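Local atomic coordinates of uncharacterized protein BF1531 (Bacteroides fragilis, PDB entry 3SLR), a protein that is of unknown function but binds magnesium through a phosphatase-like domain that follows an FkbH-type N-terminal domain, and may hydrolyse ester bonds. Residues 126-131 with 149-154; 275-280 with 301-306. All blocks are in the same frame, centred on the assembly; numbering follows the deposited sequence.

Interaction 1: residues 126-131 with 149-154; sequences YNYPEI and YQLTKL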
loop_
_atom_site.group_PDB
_atom_site.type_symbol
_atom_site.label_atom_id
_atom_site.label_comp_id
_atom_site.label_asym_id
_atom_site.label_seq_id
_atom_site.Cartn_x
_atom_site.Cartn_y
_atom_site.Cartn_z
ATOM N N TYR A 126 3.468 -8.628 -8.970
ATOM C CA TYR A 126 3.117 -9.104 -7.628
ATOM C C TYR A 126 4.162 -10.088 -7.134
ATOM O O TYR A 126 4.458 -11.057 -7.819
ATOM C CB TYR A 126 1.738 -9.789 -7.615
ATOM C CG TYR A 126 0.607 -8.888 -8.055
ATOM C CD1 TYR A 126 -0.032 -9.090 -9.269
ATOM C CD2 TYR A 126 0.191 -7.816 -7.260
ATOM C CE1 TYR A 126 -1.066 -8.259 -9.680
ATOM C CE2 TYR A 126 -0.839 -6.977 -7.674
ATOM C CZ TYR A 126 -1.464 -7.206 -8.881
ATOM O OH TYR A 126 -2.490 -6.370 -9.303
ATOM N N ASN A 127 4.731 -9.843 -5.956
ATOM C CA ASN A 127 5.629 -10.825 -5.369
ATOM C C ASN A 127 4.831 -11.946 -4.713
ATOM O O ASN A 127 3.606 -12.024 -4.881
ATOM C CB ASN A 127 6.665 -10.189 -4.415
ATOM C CG ASN A 127 6.038 -9.526 -3.203
ATOM O OD1 ASN A 127 4.806 -9.522 -3.035
ATOM N ND2 ASN A 127 6.889 -8.956 -2.335
ATOM N N TYR A 128 5.515 -12.809 -3.972
ATOM C CA TYR A 128 4.970 -14.130 -3.637
ATOM C C TYR A 128 4.730 -14.361 -2.141
ATOM O O TYR A 128 5.676 -14.556 -1.378
ATOM C CB TYR A 128 5.922 -15.221 -4.151
ATOM C CG TYR A 128 6.140 -15.234 -5.655
ATOM C CD1 TYR A 128 7.151 -14.481 -6.241
ATOM C CD2 TYR A 128 5.351 -16.029 -6.479
ATOM C CE1 TYR A 128 7.348 -14.499 -7.633
ATOM C CE2 TYR A 128 5.553 -16.078 -7.844
ATOM C CZ TYR A 128 6.547 -15.309 -8.416
ATOM O OH TYR A 128 6.720 -15.358 -9.782
ATOM N N PRO A 129 3.456 -14.369 -1.710
ATOM C CA PRO A 129 3.218 -14.758 -0.312
ATOM C C PRO A 129 3.615 -16.215 -0.099
ATOM O O PRO A 129 3.354 -17.067 -0.958
ATOM C CB PRO A 129 1.699 -14.622 -0.144
ATOM C CG PRO A 129 1.215 -13.852 -1.363
ATOM C CD PRO A 129 2.214 -14.104 -2.454
ATOM N N GLU A 130 4.225 -16.519 1.036
ATOM C CA GLU A 130 4.679 -17.889 1.242
ATOM C C GLU A 130 3.509 -18.846 1.465
ATOM O O GLU A 130 2.623 -18.577 2.271
ATOM C CB GLU A 130 5.665 -17.972 2.410
ATOM C CG GLU A 130 6.149 -19.419 2.687
ATOM C CD GLU A 130 7.146 -19.503 3.826
ATOM O OE1 GLU A 130 7.680 -18.447 4.227
ATOM O OE2 GLU A 130 7.390 -20.633 4.324
ATOM N N ILE A 131 3.493 -19.951 0.726
ATOM C CA ILE A 131 2.670 -21.086 1.118
ATOM C C ILE A 131 3.627 -22.110 1.713
ATOM O O ILE A 131 4.473 -22.654 1.011
ATOM C CB ILE A 131 1.895 -21.699 -0.069
ATOM C CG1 ILE A 131 0.954 -20.662 -0.697
ATOM C CG2 ILE A 131 1.117 -22.954 0.387
ATOM C CD1 ILE A 131 0.384 -21.102 -2.038
ATOM N N TYR A 149 12.601 -22.510 0.834
ATOM C CA TYR A 149 13.876 -21.881 0.502
ATOM C C TYR A 149 13.838 -21.138 -0.845
ATOM O O TYR A 149 14.234 -19.977 -0.927
ATOM C CB TYR A 149 15.047 -22.865 0.539
ATOM C CG TYR A 149 16.361 -22.147 0.358
ATOM C CD1 TYR A 149 16.999 -21.547 1.442
ATOM C CD2 TYR A 149 16.935 -22.011 -0.895
ATOM C CE1 TYR A 149 18.193 -20.861 1.278
ATOM C CE2 TYR A 149 18.138 -21.345 -1.067
ATOM C CZ TYR A 149 18.765 -20.767 0.022
ATOM O OH TYR A 149 19.960 -20.081 -0.130
ATOM N N GLN A 150 13.361 -21.807 -1.892
ATOM C CA GLN A 150 13.309 -21.200 -3.217
ATOM C C GLN A 150 12.462 -19.932 -3.235
ATOM O O GLN A 150 12.823 -18.945 -3.879
ATOM C CB GLN A 150 12.824 -22.211 -4.253
ATOM C CG GLN A 150 13.865 -23.289 -4.520
ATOM C CD GLN A 150 15.116 -22.708 -5.165
ATOM O OE1 GLN A 150 15.027 -21.924 -6.117
ATOM N NE2 GLN A 150 16.283 -23.076 -4.639
ATOM N N LEU A 151 11.337 -19.953 -2.526
ATOM C CA LEU A 151 10.467 -18.774 -2.507
ATOM C C LEU A 151 11.102 -17.592 -1.767
ATOM O O LEU A 151 10.971 -16.450 -2.181
ATOM C CB LEU A 151 9.103 -19.108 -1.899
ATOM C CG LEU A 151 8.033 -18.143 -2.411
ATOM C CD1 LEU A 151 7.849 -18.410 -3.893
ATOM C CD2 LEU A 151 6.706 -18.321 -1.690
ATOM N N THR A 152 11.784 -17.879 -0.669
ATOM C CA THR A 152 12.475 -16.858 0.105
ATOM C C THR A 152 13.602 -16.218 -0.710
ATOM O O THR A 152 13.759 -14.994 -0.726
ATOM C CB THR A 152 13.019 -17.463 1.409
ATOM O OG1 THR A 152 11.937 -18.071 2.123
ATOM C CG2 THR A 152 13.680 -16.383 2.290
ATOM N N LYS A 153 14.368 -17.050 -1.400
ATOM C CA LYS A 153 15.382 -16.572 -2.340
ATOM C C LYS A 153 14.742 -15.714 -3.436
ATOM O O LYS A 153 15.206 -14.606 -3.737
ATOM C CB LYS A 153 16.123 -17.767 -2.968
ATOM C CG LYS A 153 17.056 -17.397 -4.122
ATOM C CD LYS A 153 17.794 -18.636 -4.646
ATOM C CE LYS A 153 18.545 -18.343 -5.946
ATOM N NZ LYS A 153 19.300 -19.544 -6.432
ATOM N N LEU A 154 13.681 -16.236 -4.047
ATOM C CA LEU A 154 12.987 -15.517 -5.117
ATOM C C LEU A 154 12.531 -14.115 -4.686
ATOM O O LEU A 154 12.766 -13.143 -5.394
ATOM C CB LEU A 154 11.801 -16.340 -5.625
ATOM C CG LEU A 154 10.889 -15.757 -6.713
ATOM C CD1 LEU A 154 11.680 -15.372 -7.956
ATOM C CD2 LEU A 154 9.807 -16.766 -7.059
HETATM O O HOH W 1 9.240 -18.025 1.792
#

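Interaction 2: residues 275-280 with 301-306; sequences IAVCSK and DDIAVF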
loop_
_atom_site.group_PDB
_atom_site.type_symbol
_atom_site.label_atom_id
_atom_site.label_comp_id
_atom_site.label_asym_id
_atom_site.label_seq_id
_atom_site.Cartn_x
_atom_site.Cartn_y
_atom_site.Cartn_z
ATOM N N ILE A 275 5.593 16.940 8.037
ATOM C CA ILE A 275 4.670 16.793 9.160
ATOM C C ILE A 275 4.160 18.140 9.652
ATOM O O ILE A 275 4.936 19.072 9.856
ATOM C CB ILE A 275 5.317 16.062 10.352
ATOM C CG1 ILE A 275 6.122 14.851 9.871
ATOM C CG2 ILE A 275 4.238 15.647 11.358
ATOM C CD1 ILE A 275 5.288 13.767 9.198
ATOM N N ALA A 276 2.849 18.238 9.854
ATOM C CA ALA A 276 2.261 19.454 10.384
ATOM C C ALA A 276 1.358 19.105 11.559
ATOM O O ALA A 276 0.852 17.988 11.636
ATOM C CB ALA A 276 1.456 20.168 9.295
ATOM N N VAL A 277 1.158 20.058 12.465
ATOM C CA VAL A 277 0.219 19.870 13.564
ATOM C C VAL A 277 -0.982 20.794 13.376
ATOM O O VAL A 277 -0.833 21.939 12.938
ATOM C CB VAL A 277 0.907 20.110 14.949
ATOM C CG1 VAL A 277 -0.133 20.289 16.053
ATOM C CG2 VAL A 277 1.853 18.955 15.285
ATOM N N CYS A 278 -2.171 20.282 13.681
ATOM C CA CYS A 278 -3.393 21.076 13.648
ATOM C C CYS A 278 -4.251 20.689 14.843
ATOM O O CYS A 278 -4.876 19.631 14.860
ATOM C CB CYS A 278 -4.168 20.857 12.338
ATOM S SG CYS A 278 -5.606 21.986 12.150
ATOM N N SER A 279 -4.253 21.550 15.857
ATOM C CA SER A 279 -4.782 21.191 17.163
ATOM C C SER A 279 -5.614 22.324 17.774
ATOM O O SER A 279 -5.289 23.500 17.614
ATOM C CB SER A 279 -3.615 20.820 18.088
ATOM O OG SER A 279 -4.030 20.584 19.428
ATOM N N LYS A 280 -6.696 21.953 18.453
ATOM C CA LYS A 280 -7.490 22.881 19.254
ATOM C C LYS A 280 -6.797 23.006 20.607
ATOM O O LYS A 280 -7.029 22.195 21.499
ATOM C CB LYS A 280 -8.898 22.310 19.453
ATOM C CG LYS A 280 -10.061 23.170 18.961
ATOM C CD LYS A 280 -9.996 23.428 17.479
ATOM C CE LYS A 280 -11.350 23.860 16.892
ATOM N NZ LYS A 280 -12.381 22.770 16.863
ATOM N N ASP A 301 11.485 19.931 15.977
ATOM C CA ASP A 301 12.185 20.046 14.694
ATOM C C ASP A 301 11.715 19.020 13.666
ATOM O O ASP A 301 12.169 19.022 12.521
ATOM C CB ASP A 301 13.705 19.985 14.862
ATOM C CG ASP A 301 14.181 18.669 15.442
ATOM O OD1 ASP A 301 13.443 17.663 15.354
ATOM O OD2 ASP A 301 15.310 18.640 15.981
ATOM N N ASP A 302 10.810 18.141 14.077
ATOM C CA ASP A 302 10.200 17.200 13.141
ATOM C C ASP A 302 8.945 17.806 12.524
ATOM O O ASP A 302 8.402 17.275 11.561
ATOM C CB ASP A 302 9.841 15.891 13.843
ATOM C CG ASP A 302 11.059 15.115 14.289
ATOM O OD1 ASP A 302 12.056 15.077 13.536
ATOM O OD2 ASP A 302 11.024 14.550 15.405
ATOM N N ILE A 303 8.484 18.921 13.085
ATOM C CA ILE A 303 7.220 19.507 12.661
ATOM C C ILE A 303 7.455 20.756 11.808
ATOM O O ILE A 303 7.970 21.768 12.295
ATOM C CB ILE A 303 6.339 19.868 13.875
ATOM C CG1 ILE A 303 6.220 18.687 14.853
ATOM C CG2 ILE A 303 4.978 20.339 13.413
ATOM C CD1 ILE A 303 5.461 17.500 14.304
ATOM N N ALA A 304 7.069 20.685 10.537
ATOM C CA ALA A 304 7.298 21.787 9.596
ATOM C C ALA A 304 6.406 23.005 9.840
ATOM O O ALA A 304 6.856 24.143 9.730
ATOM C CB ALA A 304 7.131 21.298 8.163
ATOM N N VAL A 305 5.139 22.762 10.156
ATOM C CA VAL A 305 4.196 23.837 10.432
ATOM C C VAL A 305 3.386 23.430 11.638
ATOM O O VAL A 305 2.785 22.360 11.640
ATOM C CB VAL A 305 3.221 24.062 9.255
ATOM C CG1 VAL A 305 2.386 25.305 9.493
ATOM C CG2 VAL A 305 3.989 24.170 7.943
ATOM N N PHE A 306 3.380 24.276 12.665
ATOM C CA PHE A 306 2.723 23.943 13.922
ATOM C C PHE A 306 1.581 24.919 14.166
ATOM O O PHE A 306 1.804 26.094 14.472
ATOM C CB PHE A 306 3.747 23.990 15.065
ATOM C CG PHE A 306 3.333 23.237 16.310
ATOM C CD1 PHE A 306 2.260 23.661 17.074
ATOM C CD2 PHE A 306 4.041 22.119 16.725
ATOM C CE1 PHE A 306 1.886 22.970 18.224
ATOM C CE2 PHE A 306 3.673 21.424 17.878
ATOM C CZ PHE A 306 2.591 21.847 18.620
HETATM O O HOH W 2 8.228 17.950 8.895
#

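Interaction 1: residues 126-131 with 149-154
Leu154 lays one methyl, CD2, over a face of the Tyr128 ring. Leu154 CD2 stands 3.4 Å from Tyr128 CE1 and is displaced from the centre toward the rim that carries CD1 and CE1, a CH-pi contact in which CD2 lies 27° off the ring normal. Leu151, one helical turn earlier, meets the same tyrosine nearer its root: its side chain crosses that of Tyr128 at about a right angle, and Leu151 CD1 comes within 3.7 Å of Tyr128 CB. The two branches of Leu151 divide the work, because Leu151 CD2 turns to the backbone beyond the ring and packs 3.6 Å from Glu130 CA, with Pro129 O also close by. Branched leucines three positions apart suit this place, since both point to the same side of the helix, Leu154 onto the ring and Leu151 onto the root of Tyr128 and the chain after it. Tyr128 has CG anti to its own carbonyl carbon (chi1 -61°), which carries the ring past Leu151 to where Leu154 CD2 can lie over its face, while its OH is hydrogen-bonded to Tyr125 and Arg108. Polar residues take the outer margin: a water donates to Thr152 OG1 and, weakly, to Glu130 OE1, and Glu130 OE2 is hydrogen-bonded to Thr148, just before segment 149-154. The contact thus fixes the loop leaving strand 122-126 against helix 147-164 in the FkbH N-terminal domain. Leu89 of helix 86-94 touches both leucines, helix 104-118 packs on Leu154, and Leu173 of helix 173-180 touches Pro129.

Interaction 2: residues 275-280 with 301-306
Segments 275-280 and 301-306 come together as parallel neighbours, with Ala304 N donating to Ile275 O at 2.8 Å and Val277 N to Val305 O at 2.9 Å, the latter the straighter bond at 160° about the hydrogen. Val305 O also receives a close CA-H contact from Ala276, whereas Val305 N is buried without a partner, a sign that regular pairing is only starting here. Just before it, a water bridges the two segments, accepting from Ile275 N and donating to Asp302 O.

Val277 and Phe306 form the main side-chain contact. They lie side by side and point the same way, on one face of the sheet, and Val277 CB sits over the centre of the Phe306 ring, 4.1 Å from its centroid and only 7° off the normal. Of the valine methyls, CG1 lies near CE1 and CZ of the ring, CG2 near CD2 and CE2. With CG1 anti to the backbone N (chi1 165°), Val277 CG2 also faces Ile303, 3.9 Å from Ile303 CG2. Ile303 CD1 reaches on to Ile275 CG2 at 3.7 Å, so beta-branched residues, well suited to extended chain, make a continuous apolar row. The Val277 side chain lies about 8 Å from a bound magnesium ion, whose ligands include Asp228 of what is probably a HAD-type DxD motif. On the other face, the short side chains of Ala276 and Val305 form the surface on which Ile320 of helix 313-324 packs.

Phe290 of helix 283-292 meets Phe306 edge-to-face, and strand 224-227 flanks 274-280 on its other side. Strand 274-280, helix 283-292 and strand 305-309 form a beta-alpha-beta unit of the phosphatase domain.

From the N terminus, the chain first lays down four strands of the parallel sheet of the FkbH N-terminal domain. Interaction 1 then closes a loop of 17 intervening residues, bringing helix 147-164 back onto the segment that leaves strand 122-126. Strand 168-171 follows and completes the five-stranded sheet at its edge, after which the chain crosses to the phosphatase domain. Interaction 2 closes a second loop, of 20 residues, joining the edge strand 305-309 to strand 274-280 in the four-stranded sheet. The two contacts follow in series, neither nesting nor crossing. Their centres are about 41 Å apart, on opposite sides of the chain's centre, and each lies within its own domain.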